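Local coordinates for protein probable branched-chain-amino-acid aminotransferase (Thermotoga maritima MSB8, PDB 3CSW) that probably catalyses the reversible transfer of an amino group between leucine, isoleucine or valine and 2-oxoglutarate, using pyridoxal 5'-phosphate, the last step of branched-chain amino acid biosynthesis, at residues A[182-187]-A[227-232]; A[127-132]-A[248-253]. All blocks are in the same frame, centred on the assembly; numbering follows the deposited sequence. Where two conformers were deposited one is given.

Contact 1 of 2, residues A[182-187]-A[227-232]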
ATOM      1  N   VAL A 182      -2.391 -10.260  20.339  1.00 28.37           N
ATOM      2  CA  VAL A 182      -3.428 -11.233  19.957  1.00 27.84           C
ATOM      3  C   VAL A 182      -2.852 -12.617  19.668  1.00 28.23           C
ATOM      4  O   VAL A 182      -1.852 -12.766  18.976  1.00 26.59           O
ATOM      5  CB  VAL A 182      -4.188 -10.724  18.689  1.00 29.16           C
ATOM      6  CG1 VAL A 182      -5.212 -11.787  18.114  1.00 24.30           C
ATOM      7  CG2 VAL A 182      -4.871  -9.389  19.020  1.00 25.59           C
ATOM      8  N   PHE A 183      -3.520 -13.623  20.216  1.00 30.08           N
ATOM      9  CA  PHE A 183      -3.243 -15.001  19.932  1.00 29.06           C
ATOM     10  C   PHE A 183      -4.545 -15.691  19.506  1.00 29.21           C
ATOM     11  O   PHE A 183      -5.642 -15.306  19.940  1.00 29.38           O
ATOM     12  CB  PHE A 183      -2.717 -15.715  21.193  1.00 27.14           C
ATOM     13  CG  PHE A 183      -1.319 -15.334  21.598  1.00 26.86           C
ATOM     14  CD1 PHE A 183      -1.069 -14.135  22.242  1.00 27.22           C
ATOM     15  CD2 PHE A 183      -0.254 -16.203  21.374  1.00 26.41           C
ATOM     16  CE1 PHE A 183       0.212 -13.794  22.649  1.00 27.19           C
ATOM     17  CE2 PHE A 183       1.026 -15.870  21.765  1.00 24.79           C
ATOM     18  CZ  PHE A 183       1.260 -14.660  22.416  1.00 28.94           C
ATOM     19  N   LEU A 184      -4.411 -16.699  18.643  1.00 29.24           N
ATOM     20  CA  LEU A 184      -5.532 -17.562  18.285  0.70 29.12           C
ATOM     21  C   LEU A 184      -5.104 -19.018  18.391  1.00 29.01           C
ATOM     22  O   LEU A 184      -3.912 -19.345  18.385  1.00 27.81           O
ATOM     23  CB  LEU A 184      -6.118 -17.239  16.898  0.70 29.18           C
ATOM     24  CG  LEU A 184      -5.279 -17.442  15.640  0.70 29.12           C
ATOM     25  CD1 LEU A 184      -6.185 -17.630  14.465  0.70 25.89           C
ATOM     26  CD2 LEU A 184      -4.329 -16.266  15.402  0.70 22.67           C
ATOM     27  N   VAL A 185      -6.079 -19.894  18.551  1.00 29.92           N
ATOM     28  CA  VAL A 185      -5.795 -21.333  18.623  1.00 28.81           C
ATOM     29  C   VAL A 185      -6.612 -21.980  17.532  1.00 28.70           C
ATOM     30  O   VAL A 185      -7.796 -21.679  17.398  1.00 28.98           O
ATOM     31  CB  VAL A 185      -6.157 -21.977  19.982  1.00 28.64           C
ATOM     32  CG1 VAL A 185      -5.928 -23.494  19.930  1.00 26.90           C
ATOM     33  CG2 VAL A 185      -5.359 -21.342  21.144  1.00 28.04           C
ATOM     34  N   LYS A 186      -5.973 -22.847  16.752  1.00 31.24           N
ATOM     35  CA  LYS A 186      -6.629 -23.569  15.662  1.00 31.86           C
ATOM     36  C   LYS A 186      -6.041 -24.957  15.550  1.00 34.22           C
ATOM     37  O   LYS A 186      -4.838 -25.094  15.336  1.00 35.06           O
ATOM     38  CB  LYS A 186      -6.446 -22.805  14.347  1.00 33.05           C
ATOM     39  CG  LYS A 186      -7.193 -23.369  13.144  1.00 31.11           C
ATOM     40  CD  LYS A 186      -8.677 -23.484  13.391  1.00 34.56           C
ATOM     41  CE  LYS A 186      -9.405 -23.750  12.102  1.00 39.31           C
ATOM     42  NZ  LYS A 186     -10.849 -23.899  12.343  1.00 44.79           N
ATOM     43  N   GLU A 187      -6.905 -25.970  15.712  1.00 37.30           N
ATOM     44  CA  GLU A 187      -6.524 -27.381  15.635  0.50 38.26           C
ATOM     45  C   GLU A 187      -5.363 -27.680  16.583  1.00 38.00           C
ATOM     46  O   GLU A 187      -4.403 -28.372  16.225  1.00 38.63           O
ATOM     47  CB  GLU A 187      -6.190 -27.787  14.184  0.50 38.62           C
ATOM     48  CG  GLU A 187      -7.361 -27.632  13.197  0.50 40.42           C
ATOM     49  CD  GLU A 187      -6.967 -27.899  11.744  0.50 40.33           C
ATOM     50  OE1 GLU A 187      -6.228 -28.883  11.493  0.50 43.51           O
ATOM     51  OE2 GLU A 187      -7.411 -27.132  10.854  0.50 38.95           O
ATOM     52  N   TRP A 227      -9.495 -12.872   8.617  1.00 27.65           N
ATOM     53  CA  TRP A 227     -10.525 -13.928   8.545  1.00 29.12           C
ATOM     54  C   TRP A 227     -10.215 -15.229   9.336  1.00 30.20           C
ATOM     55  O   TRP A 227     -11.121 -15.975   9.689  1.00 27.75           O
ATOM     56  CB  TRP A 227     -10.865 -14.230   7.090  1.00 28.50           C
ATOM     57  CG  TRP A 227      -9.740 -14.755   6.248  1.00 26.28           C
ATOM     58  CD1 TRP A 227      -9.384 -16.070   6.067  1.00 29.76           C
ATOM     59  CD2 TRP A 227      -8.854 -13.987   5.427  1.00 23.33           C
ATOM     60  NE1 TRP A 227      -8.307 -16.156   5.212  1.00 31.50           N
ATOM     61  CE2 TRP A 227      -7.967 -14.896   4.799  1.00 29.54           C
ATOM     62  CE3 TRP A 227      -8.719 -12.620   5.156  1.00 27.55           C
ATOM     63  CZ2 TRP A 227      -6.972 -14.476   3.903  1.00 33.70           C
ATOM     64  CZ3 TRP A 227      -7.715 -12.199   4.278  1.00 30.71           C
ATOM     65  CH2 TRP A 227      -6.859 -13.124   3.659  1.00 25.72           C
ATOM     66  N   GLU A 228      -8.938 -15.473   9.641  1.00 30.33           N
ATOM     67  CA  GLU A 228      -8.537 -16.593  10.487  1.00 29.87           C
ATOM     68  C   GLU A 228      -9.053 -16.441  11.920  1.00 28.13           C
ATOM     69  O   GLU A 228      -9.276 -17.425  12.585  1.00 28.71           O
ATOM     70  CB  GLU A 228      -7.013 -16.781  10.524  1.00 29.47           C
ATOM     71  CG  GLU A 228      -6.348 -17.008   9.177  1.00 31.97           C
ATOM     72  CD  GLU A 228      -4.878 -17.397   9.323  1.00 30.78           C
ATOM     73  OE1 GLU A 228      -4.605 -18.435   9.940  1.00 37.36           O
ATOM     74  OE2 GLU A 228      -4.002 -16.689   8.802  1.00 29.16           O
ATOM     75  N   LEU A 229      -9.205 -15.218  12.404  1.00 27.90           N
ATOM     76  CA  LEU A 229      -9.784 -14.994  13.731  1.00 28.47           C
ATOM     77  C   LEU A 229     -11.242 -15.496  13.739  1.00 28.99           C
ATOM     78  O   LEU A 229     -11.725 -16.040  14.731  1.00 27.72           O
ATOM     79  CB  LEU A 229      -9.743 -13.512  14.106  1.00 28.37           C
ATOM     80  CG  LEU A 229      -8.387 -12.813  14.278  1.00 33.07           C
ATOM     81  CD1 LEU A 229      -8.584 -11.319  14.637  1.00 24.14           C
ATOM     82  CD2 LEU A 229      -7.496 -13.507  15.314  1.00 25.52           C
ATOM     83  N   PHE A 230     -11.932 -15.324  12.622  1.00 30.79           N
ATOM     84  CA  PHE A 230     -13.341 -15.717  12.525  1.00 31.95           C
ATOM     85  C   PHE A 230     -13.513 -17.218  12.322  1.00 31.71           C
ATOM     86  O   PHE A 230     -14.618 -17.734  12.449  1.00 34.07           O
ATOM     87  CB  PHE A 230     -14.069 -14.902  11.457  1.00 30.58           C
ATOM     88  CG  PHE A 230     -14.235 -13.447  11.826  1.00 31.74           C
ATOM     89  CD1 PHE A 230     -13.216 -12.533  11.599  1.00 30.18           C
ATOM     90  CD2 PHE A 230     -15.416 -12.984  12.398  1.00 34.46           C
ATOM     91  CE1 PHE A 230     -13.352 -11.176  11.958  1.00 28.34           C
ATOM     92  CE2 PHE A 230     -15.562 -11.621  12.750  1.00 30.40           C
ATOM     93  CZ  PHE A 230     -14.533 -10.725  12.526  1.00 29.94           C
ATOM     94  N   GLU A 231     -12.420 -17.927  12.054  1.00 30.63           N
ATOM     95  CA  GLU A 231     -12.463 -19.377  11.937  1.00 28.73           C
ATOM     96  C   GLU A 231     -11.709 -20.085  13.037  1.00 28.56           C
ATOM     97  O   GLU A 231     -11.595 -21.307  13.007  1.00 29.00           O
ATOM     98  CB  GLU A 231     -11.925 -19.803  10.589  1.00 29.72           C
ATOM     99  CG  GLU A 231     -12.716 -19.179   9.447  1.00 34.97           C
ATOM    100  CD  GLU A 231     -12.588 -19.957   8.162  1.00 39.47           C
ATOM    101  OE1 GLU A 231     -11.512 -19.883   7.521  1.00 41.18           O
ATOM    102  OE2 GLU A 231     -13.574 -20.628   7.793  1.00 33.63           O
ATOM    103  N   ALA A 232     -11.208 -19.325  14.013  1.00 28.40           N
ATOM    104  CA  ALA A 232     -10.393 -19.868  15.085  1.00 28.21           C
ATOM    105  C   ALA A 232     -11.236 -20.669  16.071  1.00 28.11           C
ATOM    106  O   ALA A 232     -12.417 -20.363  16.271  1.00 28.80           O
ATOM    107  CB  ALA A 232      -9.677 -18.709  15.819  1.00 28.10           C
TER
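Val-182 and Leu-229 meet where a short, weakly bonded helix, 226-230, packs on a beta sheet of a class IV aminotransferase. The sheet strand is 181-186, set between strands 189-193 and 234-239. Val-182, Leu-184 and Lys-186 all turn the same face of the strand to the helix. The apolar part comes first along the strand. Val-182 CG1 lies 4.0 Å from Leu-229 CD2, and the two side chains approach at a slant. Leu-184 is modelled in two conformers, and its contacts here are those of one of them. In that conformer Leu-184 CD2 reaches the same methyl, Leu-229 CD2, at 4.2 Å. The other branch, Leu-184 CD1, fits against Glu-228 and Ala-232, 3.9 Å from Ala-232 CB and 3.6 Å from Glu-228 O. The carboxylate of Glu-228 turns elsewhere, to a salt bridge with Arg-222. The polar part lies at the strand end. Lys-186 has a kink at chi2 (56°) and is otherwise stretched out, which carries its amine to the backbone of Glu-231. The amine takes the Glu-231 carbonyl and not the carboxylate, which accepts from Glu-252 N of the second subunit. Lys-186 NZ donates to Glu-231 O at 2.8 Å, almost in line with the C=O bond (164°).

Contact 2 of 2, residues A[127-132]-A[248-253]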
ATOM      1  N   VAL A 127     -14.207  -8.162  22.016  1.00 29.69           N
ATOM      2  CA  VAL A 127     -13.297  -7.297  21.266  1.00 28.41           C
ATOM      3  C   VAL A 127     -13.947  -7.026  19.902  1.00 29.36           C
ATOM      4  O   VAL A 127     -14.823  -7.785  19.437  1.00 30.15           O
ATOM      5  CB  VAL A 127     -11.864  -7.895  21.076  1.00 28.81           C
ATOM      6  CG1 VAL A 127     -11.234  -8.196  22.400  1.00 26.10           C
ATOM      7  CG2 VAL A 127     -11.889  -9.161  20.237  1.00 23.51           C
ATOM      8  N   LYS A 128     -13.533  -5.943  19.260  1.00 30.08           N
ATOM      9  CA  LYS A 128     -14.031  -5.614  17.933  1.00 29.92           C
ATOM     10  C   LYS A 128     -12.893  -5.201  17.024  1.00 28.86           C
ATOM     11  O   LYS A 128     -11.889  -4.665  17.498  1.00 31.40           O
ATOM     12  CB  LYS A 128     -15.065  -4.483  18.023  1.00 30.72           C
ATOM     13  CG  LYS A 128     -16.309  -4.897  18.707  1.00 34.18           C
ATOM     14  CD  LYS A 128     -17.282  -3.769  18.881  1.00 40.31           C
ATOM     15  CE  LYS A 128     -18.464  -4.234  19.702  1.00 43.38           C
ATOM     16  NZ  LYS A 128     -19.566  -3.253  19.600  1.00 49.98           N
ATOM     17  N   ILE A 129     -13.049  -5.435  15.717  1.00 29.96           N
ATOM     18  CA  ILE A 129     -12.094  -4.924  14.705  1.00 28.70           C
ATOM     19  C   ILE A 129     -12.126  -3.378  14.737  1.00 28.12           C
ATOM     20  O   ILE A 129     -13.188  -2.766  14.665  1.00 30.14           O
ATOM     21  CB  ILE A 129     -12.401  -5.456  13.246  1.00 30.27           C
ATOM     22  CG1 ILE A 129     -12.389  -6.994  13.187  1.00 29.72           C
ATOM     23  CG2 ILE A 129     -11.384  -4.939  12.223  1.00 27.74           C
ATOM     24  CD1 ILE A 129     -11.090  -7.650  13.689  1.00 30.96           C
ATOM     25  N   SER A 130     -10.962  -2.757  14.871  1.00 27.56           N
ATOM     26  CA  SER A 130     -10.823  -1.297  14.852  1.00 28.72           C
ATOM     27  C   SER A 130     -11.011  -0.721  13.429  1.00 31.44           C
ATOM     28  O   SER A 130     -10.719  -1.402  12.427  1.00 30.00           O
ATOM     29  CB  SER A 130      -9.412  -0.951  15.333  1.00 27.79           C
ATOM     30  OG  SER A 130      -9.159   0.427  15.364  1.00 27.38           O
ATOM     31  N   ASN A 131     -11.440   0.541  13.362  1.00 32.69           N
ATOM     32  CA  ASN A 131     -11.472   1.330  12.114  1.00 33.78           C
ATOM     33  C   ASN A 131     -10.162   2.019  11.821  1.00 31.47           C
ATOM     34  O   ASN A 131     -10.085   2.746  10.847  1.00 34.00           O
ATOM     35  CB  ASN A 131     -12.497   2.464  12.162  1.00 38.16           C
ATOM     36  CG  ASN A 131     -13.898   1.985  12.289  1.00 50.09           C
ATOM     37  OD1 ASN A 131     -14.285   0.945  11.726  1.00 53.07           O
ATOM     38  ND2 ASN A 131     -14.699   2.752  13.032  1.00 60.22           N
ATOM     39  N   VAL A 132      -9.173   1.826  12.691  1.00 28.86           N
ATOM     40  CA  VAL A 132      -7.863   2.379  12.553  1.00 28.65           C
ATOM     41  C   VAL A 132      -6.889   1.242  12.204  1.00 27.33           C
ATOM     42  O   VAL A 132      -6.831   0.231  12.919  1.00 24.54           O
ATOM     43  CB  VAL A 132      -7.446   3.055  13.874  1.00 29.19           C
ATOM     44  CG1 VAL A 132      -6.066   3.644  13.747  1.00 29.17           C
ATOM     45  CG2 VAL A 132      -8.472   4.130  14.270  1.00 30.23           C
ATOM     46  N   ARG A 248     -14.241 -14.128  24.423  1.00 31.54           N
ATOM     47  CA  ARG A 248     -15.439 -14.932  24.138  1.00 32.09           C
ATOM     48  C   ARG A 248     -16.195 -14.541  22.854  1.00 30.87           C
ATOM     49  O   ARG A 248     -16.928 -15.366  22.293  1.00 30.52           O
ATOM     50  CB  ARG A 248     -16.379 -14.952  25.332  1.00 33.16           C
ATOM     51  CG  ARG A 248     -17.167 -13.754  25.549  1.00 37.78           C
ATOM     52  CD  ARG A 248     -18.283 -14.019  26.604  1.00 47.71           C
ATOM     53  NE  ARG A 248     -18.605 -12.720  27.170  1.00 52.33           N
ATOM     54  CZ  ARG A 248     -19.304 -11.770  26.540  1.00 58.41           C
ATOM     55  NH1 ARG A 248     -19.832 -11.988  25.331  1.00 62.02           N
ATOM     56  NH2 ARG A 248     -19.487 -10.588  27.130  1.00 63.18           N
ATOM     57  N   ARG A 249     -15.983 -13.304  22.383  1.00 30.53           N
ATOM     58  CA  ARG A 249     -16.671 -12.791  21.204  1.00 30.51           C
ATOM     59  C   ARG A 249     -15.834 -11.723  20.448  1.00 30.14           C
ATOM     60  O   ARG A 249     -15.283 -10.819  21.066  1.00 28.01           O
ATOM     61  CB  ARG A 249     -17.987 -12.201  21.680  1.00 30.10           C
ATOM     62  CG  ARG A 249     -19.005 -11.895  20.640  1.00 31.67           C
ATOM     63  CD  ARG A 249     -20.337 -11.708  21.357  1.00 40.10           C
ATOM     64  NE  ARG A 249     -21.483 -11.676  20.459  1.00 46.41           N
ATOM     65  CZ  ARG A 249     -22.093 -10.563  20.046  1.00 57.63           C
ATOM     66  NH1 ARG A 249     -21.663  -9.362  20.441  1.00 59.99           N
ATOM     67  NH2 ARG A 249     -23.146 -10.649  19.224  1.00 53.76           N
ATOM     68  N   LEU A 250     -15.707 -11.889  19.130  1.00 27.46           N
ATOM     69  CA  LEU A 250     -15.096 -10.919  18.236  1.00 28.46           C
ATOM     70  C   LEU A 250     -16.204 -10.380  17.347  1.00 27.44           C
ATOM     71  O   LEU A 250     -16.830 -11.127  16.617  1.00 28.49           O
ATOM     72  CB  LEU A 250     -13.996 -11.575  17.379  1.00 29.44           C
ATOM     73  CG  LEU A 250     -13.396 -10.802  16.202  1.00 28.88           C
ATOM     74  CD1 LEU A 250     -12.712  -9.496  16.650  1.00 27.51           C
ATOM     75  CD2 LEU A 250     -12.450 -11.729  15.373  1.00 27.83           C
ATOM     76  N   ASN A 251     -16.439  -9.076  17.396  1.00 29.00           N
ATOM     77  CA  ASN A 251     -17.549  -8.478  16.671  1.00 30.11           C
ATOM     78  C   ASN A 251     -18.831  -9.244  17.083  1.00 30.34           C
ATOM     79  O   ASN A 251     -19.184  -9.238  18.264  1.00 29.09           O
ATOM     80  CB  ASN A 251     -17.289  -8.454  15.144  1.00 30.57           C
ATOM     81  CG  ASN A 251     -16.283  -7.381  14.712  1.00 28.95           C
ATOM     82  OD1 ASN A 251     -15.533  -6.839  15.509  1.00 35.12           O
ATOM     83  ND2 ASN A 251     -16.277  -7.074  13.428  1.00 34.25           N
ATOM     84  N   GLU A 252     -19.513  -9.917  16.156  1.00 31.67           N
ATOM     85  CA  GLU A 252     -20.710 -10.706  16.519  1.00 32.79           C
ATOM     86  C   GLU A 252     -20.424 -12.209  16.562  1.00 31.60           C
ATOM     87  O   GLU A 252     -21.342 -13.010  16.684  1.00 32.89           O
ATOM     88  CB  GLU A 252     -21.830 -10.457  15.519  1.00 34.26           C
ATOM     89  CG  GLU A 252     -22.345  -9.039  15.448  1.00 39.53           C
ATOM     90  CD  GLU A 252     -23.148  -8.800  14.167  1.00 47.38           C
ATOM     91  OE1 GLU A 252     -22.562  -8.825  13.049  1.00 51.70           O
ATOM     92  OE2 GLU A 252     -24.374  -8.590  14.290  1.00 52.82           O
ATOM     93  N   HIS A 253     -19.152 -12.580  16.471  1.00 31.59           N
ATOM     94  CA  HIS A 253     -18.734 -13.966  16.430  1.00 31.36           C
ATOM     95  C   HIS A 253     -18.323 -14.469  17.807  1.00 30.71           C
ATOM     96  O   HIS A 253     -17.271 -14.105  18.310  1.00 29.71           O
ATOM     97  CB  HIS A 253     -17.557 -14.107  15.445  1.00 33.85           C
ATOM     98  CG  HIS A 253     -17.121 -15.524  15.219  1.00 34.12           C
ATOM     99  ND1 HIS A 253     -17.643 -16.314  14.217  1.00 39.35           N
ATOM    100  CD2 HIS A 253     -16.218 -16.293  15.871  1.00 33.96           C
ATOM    101  CE1 HIS A 253     -17.078 -17.509  14.266  1.00 37.27           C
ATOM    102  NE2 HIS A 253     -16.209 -17.521  15.259  1.00 33.99           N
TER
HETATM  103  O   HOH W   1     -15.644  -3.847  13.700  1.00 32.31           O
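Val-127 and Leu-250 form a parallel beta bridge in a mixed sheet, between strands 125-129 and 249-250. Val-127 N donates to Arg-249 O at 3.0 Å. Asn-251 N donates to Val-127 O at 2.9 Å. The two bonds bracket Leu-250, as expected for parallel pairing. Leu-250 CA also makes a CA-H...O contact with Val-127 O. The tight part has an apolar face and one side-chain bond. On the apolar face Leu-250 CD1 sits between two partners, Val-127 CG2 at 3.7 Å and Ile-129 CD1 at 3.8 Å. In Leu-250, chi1 169° and chi2 61° together bring CD1 to the Val-127 and Ile-129 side. Ile-166 and helix 226-230 also pack on this apolar cluster. A type II' turn from Leu-250 to His-253 places Asn-251 just after strand 249-250, beside Ile-129. There its side-chain amide stands in for a backbone partner and continues the pairing. Asn-251 OD1 accepts from Ile-129 N at 2.9 Å, in the carbonyl plane and on a lone pair. The solvent side is looser. Lys-128 runs out extended to a salt bridge with Asp-161. Only its inner carbons stay near Asn-251. A water bridges the two segments there: it donates to Ile-129 O at 2.9 Å and accepts a weak bond from Asn-251 ND2 at 3.3 Å.

How the contacts relate
Contact 1 is the more buried of the two; contact 2 is partly buried, with polar groups and a bound water on its outer side. Contact 1 sets a helix on a sheet. Its chemistry is mostly methyl packing, with a single lysine-to-carbonyl bond across it. Contact 2 pairs neighbouring strands of another sheet, and three hydrogen bonds cross it. Helix 226-230 is common ground. Leu-229 serves both: its CD2 packs on strand 181-186 and its CB on Leu-250 CD2, where Phe-230 CE1 also touches. The helix thus touches both sheets. Both contacts also reach the second subunit, where Glu-231 of one chain meets Asn-251 and Glu-252 of the other.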